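Programmed cell death 6-interacting protein (Homo sapiens, PDB 5WA1) serves as a multifunctional ESCRT-associated adaptor in multivesicular body biogenesis, membrane repair and cytokinesis, and binds CHMP4 proteins through the Bro1 domain described here. Local coordinates at residues 35-40 / 66-71; 72-77 / 86-91; 93-98 / 372-377. All blocks are in the same frame, centred on the assembly; numbering follows the deposited sequence.

Contact 1. Residues 35-40 / 66-71; sequences EVDLAK and ELSKLR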
ATOM      1  N   GLU A  35     -18.544  19.219  -0.161  1.00 73.69           N
ATOM      2  CA  GLU A  35     -17.891  20.465  -0.540  1.00 79.25           C
ATOM      3  C   GLU A  35     -17.933  21.468   0.610  1.00 80.04           C
ATOM      4  O   GLU A  35     -18.970  21.658   1.252  1.00 78.78           O
ATOM      5  CB  GLU A  35     -18.558  21.059  -1.783  1.00 86.14           C
ATOM      6  CG  GLU A  35     -17.845  22.283  -2.340  1.00 97.70           C
ATOM      7  CD  GLU A  35     -18.530  22.865  -3.567  1.00103.35           C
ATOM      8  OE1 GLU A  35     -19.243  22.114  -4.266  1.00110.75           O
ATOM      9  OE2 GLU A  35     -18.350  24.076  -3.828  1.00 90.44           O
ATOM     10  N   VAL A  36     -16.796  22.115   0.865  1.00 73.74           N
ATOM     11  CA  VAL A  36     -16.669  23.086   1.948  1.00 84.36           C
ATOM     12  C   VAL A  36     -16.083  24.381   1.396  1.00 83.68           C
ATOM     13  O   VAL A  36     -15.137  24.358   0.603  1.00 89.18           O
ATOM     14  CB  VAL A  36     -15.794  22.529   3.093  1.00 88.88           C
ATOM     15  CG1 VAL A  36     -15.355  23.640   4.028  1.00 91.86           C
ATOM     16  CG2 VAL A  36     -16.558  21.460   3.863  1.00 82.46           C
ATOM     17  N   ASP A  37     -16.644  25.514   1.819  1.00 88.54           N
ATOM     18  CA  ASP A  37     -16.122  26.828   1.444  1.00 84.94           C
ATOM     19  C   ASP A  37     -14.985  27.184   2.397  1.00 82.02           C
ATOM     20  O   ASP A  37     -15.192  27.769   3.462  1.00 87.43           O
ATOM     21  CB  ASP A  37     -17.220  27.887   1.478  1.00 91.43           C
ATOM     22  CG  ASP A  37     -16.697  29.276   1.150  1.00 96.39           C
ATOM     23  OD1 ASP A  37     -15.612  29.375   0.538  1.00105.71           O
ATOM     24  OD2 ASP A  37     -17.368  30.267   1.505  1.00109.77           O
ATOM     25  N   LEU A  38     -13.759  26.833   2.002  1.00 89.20           N
ATOM     26  CA  LEU A  38     -12.598  27.155   2.825  1.00 95.48           C
ATOM     27  C   LEU A  38     -12.335  28.653   2.884  1.00 99.64           C
ATOM     28  O   LEU A  38     -11.765  29.141   3.867  1.00 93.77           O
ATOM     29  CB  LEU A  38     -11.353  26.446   2.294  1.00 88.11           C
ATOM     30  CG  LEU A  38     -11.188  24.969   2.619  1.00 80.60           C
ATOM     31  CD1 LEU A  38      -9.774  24.512   2.252  1.00 73.24           C
ATOM     32  CD2 LEU A  38     -11.488  24.726   4.086  1.00 91.69           C
ATOM     33  N   ALA A  39     -12.730  29.389   1.846  1.00108.58           N
ATOM     34  CA  ALA A  39     -12.325  30.784   1.723  1.00122.69           C
ATOM     35  C   ALA A  39     -12.933  31.641   2.828  1.00124.57           C
ATOM     36  O   ALA A  39     -12.210  32.281   3.600  1.00129.78           O
ATOM     37  CB  ALA A  39     -12.712  31.320   0.343  1.00128.84           C
ATOM     38  N   LYS A  40     -14.265  31.642   2.931  1.00118.91           N
ATOM     39  CA  LYS A  40     -14.973  32.572   3.812  1.00112.04           C
ATOM     40  C   LYS A  40     -14.469  32.577   5.255  1.00111.01           C
ATOM     41  O   LYS A  40     -14.186  33.670   5.775  1.00102.03           O
ATOM     42  CB  LYS A  40     -16.475  32.265   3.749  1.00108.33           C
ATOM     43  CG  LYS A  40     -17.367  33.434   4.142  1.00119.01           C
ATOM     44  CD  LYS A  40     -18.829  33.128   3.854  1.00125.65           C
ATOM     45  CE  LYS A  40     -19.677  34.391   3.881  1.00128.83           C
ATOM     46  NZ  LYS A  40     -19.280  35.351   2.816  1.00132.46           N
ATOM     47  N   GLU A  66      -7.479  30.528  -3.482  1.00 85.04           N
ATOM     48  CA  GLU A  66      -6.787  29.455  -4.190  1.00 83.93           C
ATOM     49  C   GLU A  66      -6.771  28.164  -3.382  1.00 77.83           C
ATOM     50  O   GLU A  66      -6.712  27.075  -3.964  1.00 71.18           O
ATOM     51  CB  GLU A  66      -5.359  29.877  -4.539  1.00101.27           C
ATOM     52  CG  GLU A  66      -5.267  30.832  -5.721  1.00122.01           C
ATOM     53  CD  GLU A  66      -5.861  30.244  -6.990  1.00129.91           C
ATOM     54  OE1 GLU A  66      -6.871  30.790  -7.485  1.00132.02           O
ATOM     55  OE2 GLU A  66      -5.322  29.231  -7.486  1.00127.46           O
ATOM     56  N   LEU A  67      -6.815  28.260  -2.051  1.00 74.24           N
ATOM     57  CA  LEU A  67      -6.813  27.050  -1.238  1.00 82.86           C
ATOM     58  C   LEU A  67      -8.157  26.337  -1.309  1.00 79.75           C
ATOM     59  O   LEU A  67      -8.210  25.103  -1.390  1.00 66.47           O
ATOM     60  CB  LEU A  67      -6.462  27.377   0.211  1.00 85.26           C
ATOM     61  CG  LEU A  67      -6.511  26.119   1.088  1.00 81.96           C
ATOM     62  CD1 LEU A  67      -5.516  25.071   0.592  1.00 84.30           C
ATOM     63  CD2 LEU A  67      -6.281  26.440   2.549  1.00 87.75           C
ATOM     64  N   SER A  68      -9.252  27.097  -1.272  1.00 74.86           N
ATOM     65  CA  SER A  68     -10.572  26.496  -1.429  1.00 75.91           C
ATOM     66  C   SER A  68     -10.703  25.840  -2.797  1.00 68.61           C
ATOM     67  O   SER A  68     -11.265  24.743  -2.921  1.00 68.76           O
ATOM     68  CB  SER A  68     -11.663  27.558  -1.230  1.00 75.42           C
ATOM     69  OG  SER A  68     -12.920  26.940  -0.975  1.00 76.64           O
ATOM     70  N   LYS A  69     -10.189  26.505  -3.838  1.00 71.76           N
ATOM     71  CA  LYS A  69     -10.163  25.909  -5.168  1.00 68.84           C
ATOM     72  C   LYS A  69      -9.347  24.626  -5.171  1.00 69.23           C
ATOM     73  O   LYS A  69      -9.754  23.623  -5.770  1.00 67.04           O
ATOM     74  CB  LYS A  69      -9.596  26.916  -6.168  1.00 72.07           C
ATOM     75  CG  LYS A  69      -9.293  26.362  -7.550  1.00 71.38           C
ATOM     76  CD  LYS A  69      -8.761  27.478  -8.450  1.00 90.17           C
ATOM     77  CE  LYS A  69      -8.304  26.959  -9.805  1.00 93.90           C
ATOM     78  NZ  LYS A  69      -7.804  28.067 -10.670  1.00101.21           N
ATOM     79  N   LEU A  70      -8.202  24.635  -4.482  1.00 65.39           N
ATOM     80  CA  LEU A  70      -7.351  23.451  -4.430  1.00 62.66           C
ATOM     81  C   LEU A  70      -8.057  22.291  -3.743  1.00 68.27           C
ATOM     82  O   LEU A  70      -7.903  21.137  -4.158  1.00 57.96           O
ATOM     83  CB  LEU A  70      -6.033  23.774  -3.720  1.00 63.34           C
ATOM     84  CG  LEU A  70      -5.095  22.588  -3.441  1.00 65.06           C
ATOM     85  CD1 LEU A  70      -4.747  21.863  -4.735  1.00 64.93           C
ATOM     86  CD2 LEU A  70      -3.831  23.046  -2.723  1.00 62.90           C
ATOM     87  N   ARG A  71      -8.839  22.574  -2.696  1.00 65.71           N
ATOM     88  CA  ARG A  71      -9.572  21.502  -2.030  1.00 66.72           C
ATOM     89  C   ARG A  71     -10.568  20.854  -2.982  1.00 57.36           C
ATOM     90  O   ARG A  71     -10.674  19.626  -3.046  1.00 59.35           O
ATOM     91  CB  ARG A  71     -10.294  22.027  -0.782  1.00 62.12           C
ATOM     92  CG  ARG A  71     -10.972  20.900  -0.009  1.00 63.03           C
ATOM     93  CD  ARG A  71     -11.760  21.359   1.210  1.00 64.28           C
ATOM     94  NE  ARG A  71     -11.977  20.228   2.110  1.00 68.45           N
ATOM     95  CZ  ARG A  71     -13.022  19.409   2.054  1.00 62.74           C
ATOM     96  NH1 ARG A  71     -13.124  18.401   2.914  1.00 67.03           N
ATOM     97  NH2 ARG A  71     -13.980  19.602   1.154  1.00 58.35           N
TER

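Contact 2. Residues 72-77 / 86-91; sequences RAAVGR and LETLLR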
ATOM      1  N   ARG A  72     -11.323  21.673  -3.724  1.00 59.44           N
ATOM      2  CA  ARG A  72     -12.281  21.127  -4.678  1.00 66.71           C
ATOM      3  C   ARG A  72     -11.589  20.238  -5.708  1.00 64.76           C
ATOM      4  O   ARG A  72     -12.109  19.174  -6.070  1.00 63.98           O
ATOM      5  CB  ARG A  72     -13.046  22.259  -5.366  1.00 61.91           C
ATOM      6  CG  ARG A  72     -13.917  23.090  -4.422  1.00 65.72           C
ATOM      7  CD  ARG A  72     -14.875  23.998  -5.191  1.00 69.69           C
ATOM      8  NE  ARG A  72     -14.184  25.069  -5.906  1.00 74.38           N
ATOM      9  CZ  ARG A  72     -13.920  26.266  -5.390  1.00 83.30           C
ATOM     10  NH1 ARG A  72     -14.290  26.553  -4.148  1.00 86.90           N
ATOM     11  NH2 ARG A  72     -13.285  27.179  -6.115  1.00 82.78           N
ATOM     12  N   ALA A  73     -10.404  20.643  -6.173  1.00 57.87           N
ATOM     13  CA  ALA A  73      -9.681  19.826  -7.145  1.00 63.29           C
ATOM     14  C   ALA A  73      -9.105  18.554  -6.521  1.00 64.05           C
ATOM     15  O   ALA A  73      -8.990  17.530  -7.205  1.00 60.95           O
ATOM     16  CB  ALA A  73      -8.571  20.649  -7.793  1.00 58.62           C
ATOM     17  N   ALA A  74      -8.733  18.589  -5.240  1.00 56.94           N
ATOM     18  CA  ALA A  74      -8.097  17.433  -4.612  1.00 57.85           C
ATOM     19  C   ALA A  74      -9.097  16.391  -4.126  1.00 56.86           C
ATOM     20  O   ALA A  74      -8.813  15.190  -4.188  1.00 55.72           O
ATOM     21  CB  ALA A  74      -7.221  17.870  -3.432  1.00 53.09           C
ATOM     22  N   VAL A  75     -10.257  16.811  -3.615  1.00 53.38           N
ATOM     23  CA  VAL A  75     -11.177  15.880  -2.979  1.00 58.13           C
ATOM     24  C   VAL A  75     -12.606  16.005  -3.483  1.00 63.50           C
ATOM     25  O   VAL A  75     -13.487  15.304  -2.982  1.00 65.08           O
ATOM     26  CB  VAL A  75     -11.141  16.009  -1.439  1.00 53.80           C
ATOM     27  CG1 VAL A  75      -9.765  15.596  -0.901  1.00 62.87           C
ATOM     28  CG2 VAL A  75     -11.494  17.415  -0.992  1.00 61.96           C
ATOM     29  N   GLY A  76     -12.871  16.863  -4.470  1.00 64.13           N
ATOM     30  CA  GLY A  76     -14.224  17.021  -4.967  1.00 69.83           C
ATOM     31  C   GLY A  76     -14.545  16.208  -6.207  1.00 91.27           C
ATOM     32  O   GLY A  76     -15.715  15.904  -6.463  1.00103.45           O
ATOM     33  N   ARG A  77     -13.525  15.855  -6.987  1.00 93.74           N
ATOM     34  CA  ARG A  77     -13.709  15.128  -8.241  1.00102.72           C
ATOM     35  C   ARG A  77     -13.130  13.726  -8.115  1.00112.56           C
ATOM     36  O   ARG A  77     -11.900  13.560  -8.156  1.00113.08           O
ATOM     37  CB  ARG A  77     -13.039  15.874  -9.400  1.00 99.52           C
ATOM     38  CG  ARG A  77     -13.282  17.368  -9.417  1.00105.67           C
ATOM     39  CD  ARG A  77     -12.238  18.069 -10.269  1.00115.49           C
ATOM     40  NE  ARG A  77     -12.301  19.521 -10.123  1.00127.01           N
ATOM     41  CZ  ARG A  77     -11.380  20.362 -10.584  1.00131.45           C
ATOM     42  NH1 ARG A  77     -10.315  19.893 -11.223  1.00133.50           N
ATOM     43  NH2 ARG A  77     -11.521  21.667 -10.404  1.00132.12           N
ATOM     44  N   LEU A  86      -2.780  12.652  -8.228  1.00 55.30           N
ATOM     45  CA  LEU A  86      -2.075  12.357  -6.982  1.00 54.23           C
ATOM     46  C   LEU A  86      -1.285  13.572  -6.508  1.00 47.14           C
ATOM     47  O   LEU A  86      -1.325  13.926  -5.325  1.00 48.53           O
ATOM     48  CB  LEU A  86      -1.147  11.144  -7.155  1.00 45.83           C
ATOM     49  CG  LEU A  86      -0.371  10.779  -5.884  1.00 48.55           C
ATOM     50  CD1 LEU A  86      -1.327  10.513  -4.728  1.00 40.27           C
ATOM     51  CD2 LEU A  86       0.546   9.571  -6.091  1.00 51.86           C
ATOM     52  N   GLU A  87      -0.560  14.226  -7.420  1.00 48.37           N
ATOM     53  CA  GLU A  87       0.183  15.424  -7.036  1.00 57.67           C
ATOM     54  C   GLU A  87      -0.741  16.513  -6.509  1.00 58.01           C
ATOM     55  O   GLU A  87      -0.360  17.255  -5.596  1.00 55.25           O
ATOM     56  CB  GLU A  87       1.006  15.945  -8.217  1.00 61.90           C
ATOM     57  CG  GLU A  87       2.281  15.149  -8.476  1.00 74.68           C
ATOM     58  CD  GLU A  87       3.247  15.189  -7.299  1.00 80.25           C
ATOM     59  OE1 GLU A  87       3.324  16.239  -6.621  1.00 66.58           O
ATOM     60  OE2 GLU A  87       3.922  14.166  -7.046  1.00 79.95           O
ATOM     61  N   THR A  88      -1.955  16.623  -7.058  1.00 53.91           N
ATOM     62  CA  THR A  88      -2.911  17.587  -6.522  1.00 59.83           C
ATOM     63  C   THR A  88      -3.312  17.228  -5.096  1.00 62.81           C
ATOM     64  O   THR A  88      -3.363  18.096  -4.214  1.00 53.99           O
ATOM     65  CB  THR A  88      -4.141  17.670  -7.424  1.00 60.51           C
ATOM     66  OG1 THR A  88      -3.741  18.082  -8.736  1.00 56.50           O
ATOM     67  CG2 THR A  88      -5.143  18.676  -6.864  1.00 63.91           C
ATOM     68  N   LEU A  89      -3.590  15.947  -4.847  1.00 54.82           N
ATOM     69  CA  LEU A  89      -3.843  15.497  -3.482  1.00 54.30           C
ATOM     70  C   LEU A  89      -2.639  15.761  -2.590  1.00 47.53           C
ATOM     71  O   LEU A  89      -2.779  16.284  -1.479  1.00 51.55           O
ATOM     72  CB  LEU A  89      -4.190  14.006  -3.478  1.00 56.22           C
ATOM     73  CG  LEU A  89      -5.669  13.688  -3.308  1.00 53.37           C
ATOM     74  CD1 LEU A  89      -5.907  12.201  -3.471  1.00 48.60           C
ATOM     75  CD2 LEU A  89      -6.159  14.179  -1.948  1.00 51.28           C
ATOM     76  N   LEU A  90      -1.446  15.366  -3.052  1.00 47.94           N
ATOM     77  CA  LEU A  90      -0.235  15.586  -2.268  1.00 53.09           C
ATOM     78  C   LEU A  90      -0.037  17.064  -1.975  1.00 56.55           C
ATOM     79  O   LEU A  90       0.296  17.447  -0.846  1.00 55.97           O
ATOM     80  CB  LEU A  90       0.976  15.035  -3.011  1.00 51.54           C
ATOM     81  CG  LEU A  90       0.962  13.525  -3.237  1.00 54.54           C
ATOM     82  CD1 LEU A  90       2.188  13.113  -4.028  1.00 55.99           C
ATOM     83  CD2 LEU A  90       0.887  12.798  -1.910  1.00 51.79           C
ATOM     84  N   ARG A  91      -0.238  17.911  -2.986  1.00 56.41           N
ATOM     85  CA  ARG A  91      -0.094  19.347  -2.785  1.00 55.82           C
ATOM     86  C   ARG A  91      -1.082  19.856  -1.744  1.00 66.36           C
ATOM     87  O   ARG A  91      -0.724  20.673  -0.884  1.00 58.30           O
ATOM     88  CB  ARG A  91      -0.279  20.085  -4.110  1.00 57.53           C
ATOM     89  CG  ARG A  91      -0.161  21.599  -3.972  1.00 65.15           C
ATOM     90  CD  ARG A  91      -0.653  22.337  -5.210  1.00 71.99           C
ATOM     91  NE  ARG A  91      -0.827  23.763  -4.939  1.00 80.86           N
ATOM     92  CZ  ARG A  91      -1.406  24.624  -5.770  1.00 81.53           C
ATOM     93  NH1 ARG A  91      -1.872  24.211  -6.942  1.00 82.42           N
ATOM     94  NH2 ARG A  91      -1.521  25.900  -5.425  1.00 77.72           N
TER

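Contact 3. Residues 93-98 / 372-377; sequences YDQICS and FTDLFE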
ATOM      1  N   TYR A  93      -2.411  18.189   0.729  1.00 57.56           N
ATOM      2  CA  TYR A  93      -1.952  17.758   2.048  1.00 52.52           C
ATOM      3  C   TYR A  93      -0.825  18.645   2.559  1.00 55.20           C
ATOM      4  O   TYR A  93      -0.823  19.039   3.731  1.00 60.97           O
ATOM      5  CB  TYR A  93      -1.495  16.295   2.011  1.00 49.77           C
ATOM      6  CG  TYR A  93      -1.035  15.797   3.359  1.00 57.22           C
ATOM      7  CD1 TYR A  93      -1.953  15.429   4.332  1.00 49.40           C
ATOM      8  CD2 TYR A  93       0.319  15.706   3.666  1.00 63.32           C
ATOM      9  CE1 TYR A  93      -1.540  14.975   5.571  1.00 57.20           C
ATOM     10  CE2 TYR A  93       0.743  15.247   4.905  1.00 58.50           C
ATOM     11  CZ  TYR A  93      -0.190  14.885   5.851  1.00 60.06           C
ATOM     12  OH  TYR A  93       0.223  14.434   7.087  1.00 69.94           O
ATOM     13  N   ASP A  94       0.143  18.971   1.699  1.00 64.63           N
ATOM     14  CA  ASP A  94       1.218  19.872   2.103  1.00 62.90           C
ATOM     15  C   ASP A  94       0.670  21.227   2.534  1.00 67.04           C
ATOM     16  O   ASP A  94       1.138  21.808   3.519  1.00 69.42           O
ATOM     17  CB  ASP A  94       2.220  20.055   0.963  1.00 70.51           C
ATOM     18  CG  ASP A  94       3.105  18.841   0.751  1.00 85.93           C
ATOM     19  OD1 ASP A  94       3.133  17.958   1.635  1.00 89.05           O
ATOM     20  OD2 ASP A  94       3.782  18.780  -0.297  1.00 88.00           O
ATOM     21  N   GLN A  95      -0.323  21.743   1.810  1.00 69.34           N
ATOM     22  CA  GLN A  95      -0.816  23.083   2.105  1.00 70.88           C
ATOM     23  C   GLN A  95      -1.507  23.125   3.463  1.00 71.63           C
ATOM     24  O   GLN A  95      -1.273  24.047   4.252  1.00 83.90           O
ATOM     25  CB  GLN A  95      -1.752  23.551   0.993  1.00 67.18           C
ATOM     26  CG  GLN A  95      -1.974  25.059   0.966  1.00 81.65           C
ATOM     27  CD  GLN A  95      -0.677  25.837   0.876  1.00 81.96           C
ATOM     28  OE1 GLN A  95      -0.149  26.069  -0.215  1.00 79.95           O
ATOM     29  NE2 GLN A  95      -0.155  26.248   2.028  1.00 82.19           N
ATOM     30  N   ILE A  96      -2.328  22.118   3.768  1.00 72.51           N
ATOM     31  CA  ILE A  96      -3.042  22.087   5.042  1.00 73.28           C
ATOM     32  C   ILE A  96      -2.069  21.959   6.211  1.00 74.19           C
ATOM     33  O   ILE A  96      -2.216  22.640   7.236  1.00 77.97           O
ATOM     34  CB  ILE A  96      -4.078  20.951   5.039  1.00 79.10           C
ATOM     35  CG1 ILE A  96      -5.094  21.161   3.911  1.00 81.83           C
ATOM     36  CG2 ILE A  96      -4.773  20.861   6.386  1.00 78.33           C
ATOM     37  CD1 ILE A  96      -5.925  22.411   4.047  1.00 89.79           C
ATOM     38  N   CYS A  97      -1.066  21.086   6.088  1.00 74.07           N
ATOM     39  CA  CYS A  97      -0.076  20.976   7.154  1.00 75.95           C
ATOM     40  C   CYS A  97       0.632  22.307   7.390  1.00 87.91           C
ATOM     41  O   CYS A  97       0.879  22.692   8.539  1.00 88.61           O
ATOM     42  CB  CYS A  97       0.927  19.873   6.828  1.00 73.08           C
ATOM     43  SG  CYS A  97       0.167  18.240   6.727  1.00 77.21           S
ATOM     44  N   SER A  98       0.931  23.043   6.317  1.00 90.27           N
ATOM     45  CA  SER A  98       1.645  24.314   6.412  1.00 96.49           C
ATOM     46  C   SER A  98       0.788  25.451   6.951  1.00110.20           C
ATOM     47  O   SER A  98       1.298  26.565   7.108  1.00118.44           O
ATOM     48  CB  SER A  98       2.195  24.707   5.038  1.00 98.12           C
ATOM     49  OG  SER A  98       3.283  23.887   4.663  1.00101.53           O
ATOM     50  N   PHE A 372       6.669  22.127  -4.289  1.00 94.50           N
ATOM     51  CA  PHE A 372       5.670  22.706  -3.408  1.00 95.58           C
ATOM     52  C   PHE A 372       6.009  24.156  -3.085  1.00102.56           C
ATOM     53  O   PHE A 372       7.174  24.509  -2.878  1.00102.14           O
ATOM     54  CB  PHE A 372       5.545  21.901  -2.116  1.00 84.13           C
ATOM     55  CG  PHE A 372       4.644  22.545  -1.097  1.00 85.77           C
ATOM     56  CD1 PHE A 372       3.273  22.585  -1.291  1.00 81.10           C
ATOM     57  CD2 PHE A 372       5.169  23.129   0.046  1.00 87.96           C
ATOM     58  CE1 PHE A 372       2.441  23.189  -0.362  1.00 79.79           C
ATOM     59  CE2 PHE A 372       4.344  23.728   0.981  1.00 87.85           C
ATOM     60  CZ  PHE A 372       2.978  23.759   0.776  1.00 87.17           C
ATOM     61  N   THR A 373       4.978  24.998  -3.052  1.00102.64           N
ATOM     62  CA  THR A 373       5.106  26.398  -2.656  1.00110.29           C
ATOM     63  C   THR A 373       3.934  26.723  -1.738  1.00 99.95           C
ATOM     64  O   THR A 373       2.780  26.673  -2.171  1.00104.29           O
ATOM     65  CB  THR A 373       5.125  27.332  -3.872  1.00118.47           C
ATOM     66  OG1 THR A 373       3.943  27.129  -4.659  1.00124.79           O
ATOM     67  CG2 THR A 373       6.357  27.082  -4.741  1.00112.05           C
ATOM     68  N   ASP A 374       4.224  27.033  -0.472  1.00 98.04           N
ATOM     69  CA  ASP A 374       3.171  27.403   0.470  1.00105.39           C
ATOM     70  C   ASP A 374       2.503  28.697   0.022  1.00109.04           C
ATOM     71  O   ASP A 374       3.174  29.691  -0.264  1.00106.53           O
ATOM     72  CB  ASP A 374       3.746  27.551   1.885  1.00110.01           C
ATOM     73  CG  ASP A 374       2.703  28.010   2.918  1.00109.28           C
ATOM     74  OD1 ASP A 374       1.485  27.916   2.653  1.00107.32           O
ATOM     75  OD2 ASP A 374       3.108  28.458   4.015  1.00108.19           O
ATOM     76  N   LEU A 375       1.169  28.674  -0.045  1.00109.28           N
ATOM     77  CA  LEU A 375       0.408  29.852  -0.433  1.00106.25           C
ATOM     78  C   LEU A 375       0.413  30.928   0.647  1.00116.17           C
ATOM     79  O   LEU A 375       0.084  32.082   0.354  1.00111.08           O
ATOM     80  CB  LEU A 375      -1.031  29.454  -0.761  1.00 96.61           C
ATOM     81  CG  LEU A 375      -1.273  28.737  -2.088  1.00 91.17           C
ATOM     82  CD1 LEU A 375      -2.655  28.099  -2.094  1.00 97.02           C
ATOM     83  CD2 LEU A 375      -1.126  29.699  -3.252  1.00 93.54           C
ATOM     84  N   PHE A 376       0.771  30.579   1.879  1.00122.53           N
ATOM     85  CA  PHE A 376       0.830  31.515   2.994  1.00127.08           C
ATOM     86  C   PHE A 376       2.241  31.581   3.566  1.00132.33           C
ATOM     87  O   PHE A 376       2.436  31.697   4.779  1.00134.04           O
ATOM     88  CB  PHE A 376      -0.174  31.129   4.077  1.00127.60           C
ATOM     89  CG  PHE A 376      -1.595  31.074   3.598  1.00126.16           C
ATOM     90  CD1 PHE A 376      -2.125  29.900   3.090  1.00119.67           C
ATOM     91  CD2 PHE A 376      -2.404  32.197   3.657  1.00129.65           C
ATOM     92  CE1 PHE A 376      -3.434  29.847   2.648  1.00119.01           C
ATOM     93  CE2 PHE A 376      -3.715  32.151   3.217  1.00127.41           C
ATOM     94  CZ  PHE A 376      -4.231  30.972   2.712  1.00120.80           C
ATOM     95  N   GLU A 377       3.243  31.506   2.688  1.00135.17           N
ATOM     96  CA  GLU A 377       4.628  31.440   3.145  1.00138.87           C
ATOM     97  C   GLU A 377       5.093  32.767   3.729  1.00137.03           C
ATOM     98  O   GLU A 377       5.866  32.787   4.693  1.00134.97           O
ATOM     99  CB  GLU A 377       5.538  31.019   1.992  1.00144.95           C
ATOM    100  CG  GLU A 377       6.989  30.830   2.396  1.00156.69           C
ATOM    101  CD  GLU A 377       7.873  30.436   1.233  1.00165.75           C
ATOM    102  OE1 GLU A 377       7.365  30.373   0.095  1.00167.55           O
ATOM    103  OE2 GLU A 377       9.078  30.191   1.457  1.00170.81           O
TER

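Contact 1. Residues 35-40 / 66-71
S68 holds its OG anti to its own backbone N (chi1 -162°), and this turns the hydroxyl toward the backbone of L38. L38 sets its CG anti to its carbonyl carbon (chi1 -78°), which sends CD1 toward L67 and the R71 chain. The two residues are also the closest in backbone, with CA atoms of L38 and S68 4.8 Å apart. L38 N donates to S68 OG at 3.1 Å. The bond is weak, since the N-H...O angle is only 135°. The CB atoms of L38 and S68 meet at 3.7 Å. Further out, L38 CD1 lies 3.8 Å from L67 CG. L38 CD1 also sits 3.9 Å from R71 CD, and here the leucine crosses the extended arginine chain at about a right angle. V36 lies over one face of the R71 guanidinium, with V36 CB 4.0 Å from R71 NH2. The CA of E35 lies at the edge of that group. The polar end of R71 has three partners outside the two segments: NE forms a salt bridge with E140, NH1 is hydrogen-bonded to T33 OG1 and NH2 to S34 O. D37 OD1 accepts weakly from A39 N at 3.2 Å, a capping bond where the chain turns into helix 39-49. Y92 and F114 also touch L38. The contact itself is thus mostly apolar, with one weak bond across it. L38 packs beside a charged group whose guanidinium is held by residues outside the contact. The E140 carboxylate probably balances the buried arginine charge.

Contact 2. Residues 72-77 / 86-91
A74 faces T88 and L89 directly, and its CA lies 4.8 Å from that of L89. The contact is almost wholly apolar, with no hydrogen bond between the two segments. The exception is the carbonyl O of A74, which lies 3.6 Å from L89 CG. T88 uses its methyl group. T88 CG2 comes within 3.9 Å of A74 CA and reaches the CB of A73 at 4.1 Å, so it lies against both alanines. The second partner of A74 is L89, with A74 CB 4.1 Å from L89 CD2. That same CD2 methyl of L89 meets V75 CG1 at 4.0 Å, where the valine and leucine side chains cross at about a right angle. Small alanine side chains let the two backbones come this close. The next shell sets the side chains in place. In T88, CG2 is anti to the backbone N, while OG1 is anti to the carbonyl carbon (chi1 -60°). The hydroxyl bonds to G84 O, one turn earlier in its helix, and this fixes the rotation that presents the methyl to the alanines. The segments belong to the end of helix 56-75 and to helix 83-97, which are joined by a short connection. The contact thus packs two consecutive helices of the Bro1 domain near the surface. L89 lies between the end of helix 56-75 and residues N147 and C148 of helix 137-157. Beyond the contact, L86 and L90 of helix 83-97 pack on helices 137-157 and 164-191.

Contact 3. Residues 93-98 / 372-377
Q95 reaches from its helix to the backbone and side chains of the 372-377 loop, using both OE1 and NE2 of its amide. Its chain bends at chi2 (55°), which brings the amide against the turn. L375 N donates to Q95 OE1 at 2.9 Å, tilted 32° from the carbonyl plane. This bond ties the loop to the helix. Q95 NE2 also points to D374 OD1, but the modelled separation of 2.4 Å is very short and doubtful. D374 OD1 accepts from F376 N at 2.9 Å, which closes an Asx turn within the loop. Beside it, D94 CB packs over one face of the F372 ring, a CH-pi contact of 3.7 Å to the ring centroid. D374 N lies over the opposite face. The D94 carboxylate is held by the N atoms of I368 and S369. The looser side is formed by S98 and T373. S98 OG is 3.8 Å from F372 CE2 and donates weakly to D94 O. S98 CB is 4.0 Å from D374 CG. S98 O is buried here with no partner in the model. T373 is exposed, its side chain directed away from the helix. F376 stacks edge-to-face with F103. The loop lies within the region that interacts with CHMP4 proteins. It packs on helix 83-97, while L375 and F376 also touch A63 of helix 56-75.

Contacts 1 and 2 share helix 56-75, and contacts 2 and 3 share helix 83-97, so the three form a continuous patch on one side of the chain's centre. Contact 1 is the buried one, contact 2 lies at the surface, and contact 3 is partly buried. Their chemistry differs accordingly. The first combines leucine packing with a charged arginine, and the second relies on methyl groups between adjacent helices. The third holds a C-terminal loop by a backbone N-H to the Q95 amide oxygen and by a phenylalanine ring packed on D94. They also touch directly: L70 meets T88, L67 meets Q95, and R91 meets L375. Contact 3 spans the greatest sequence separation.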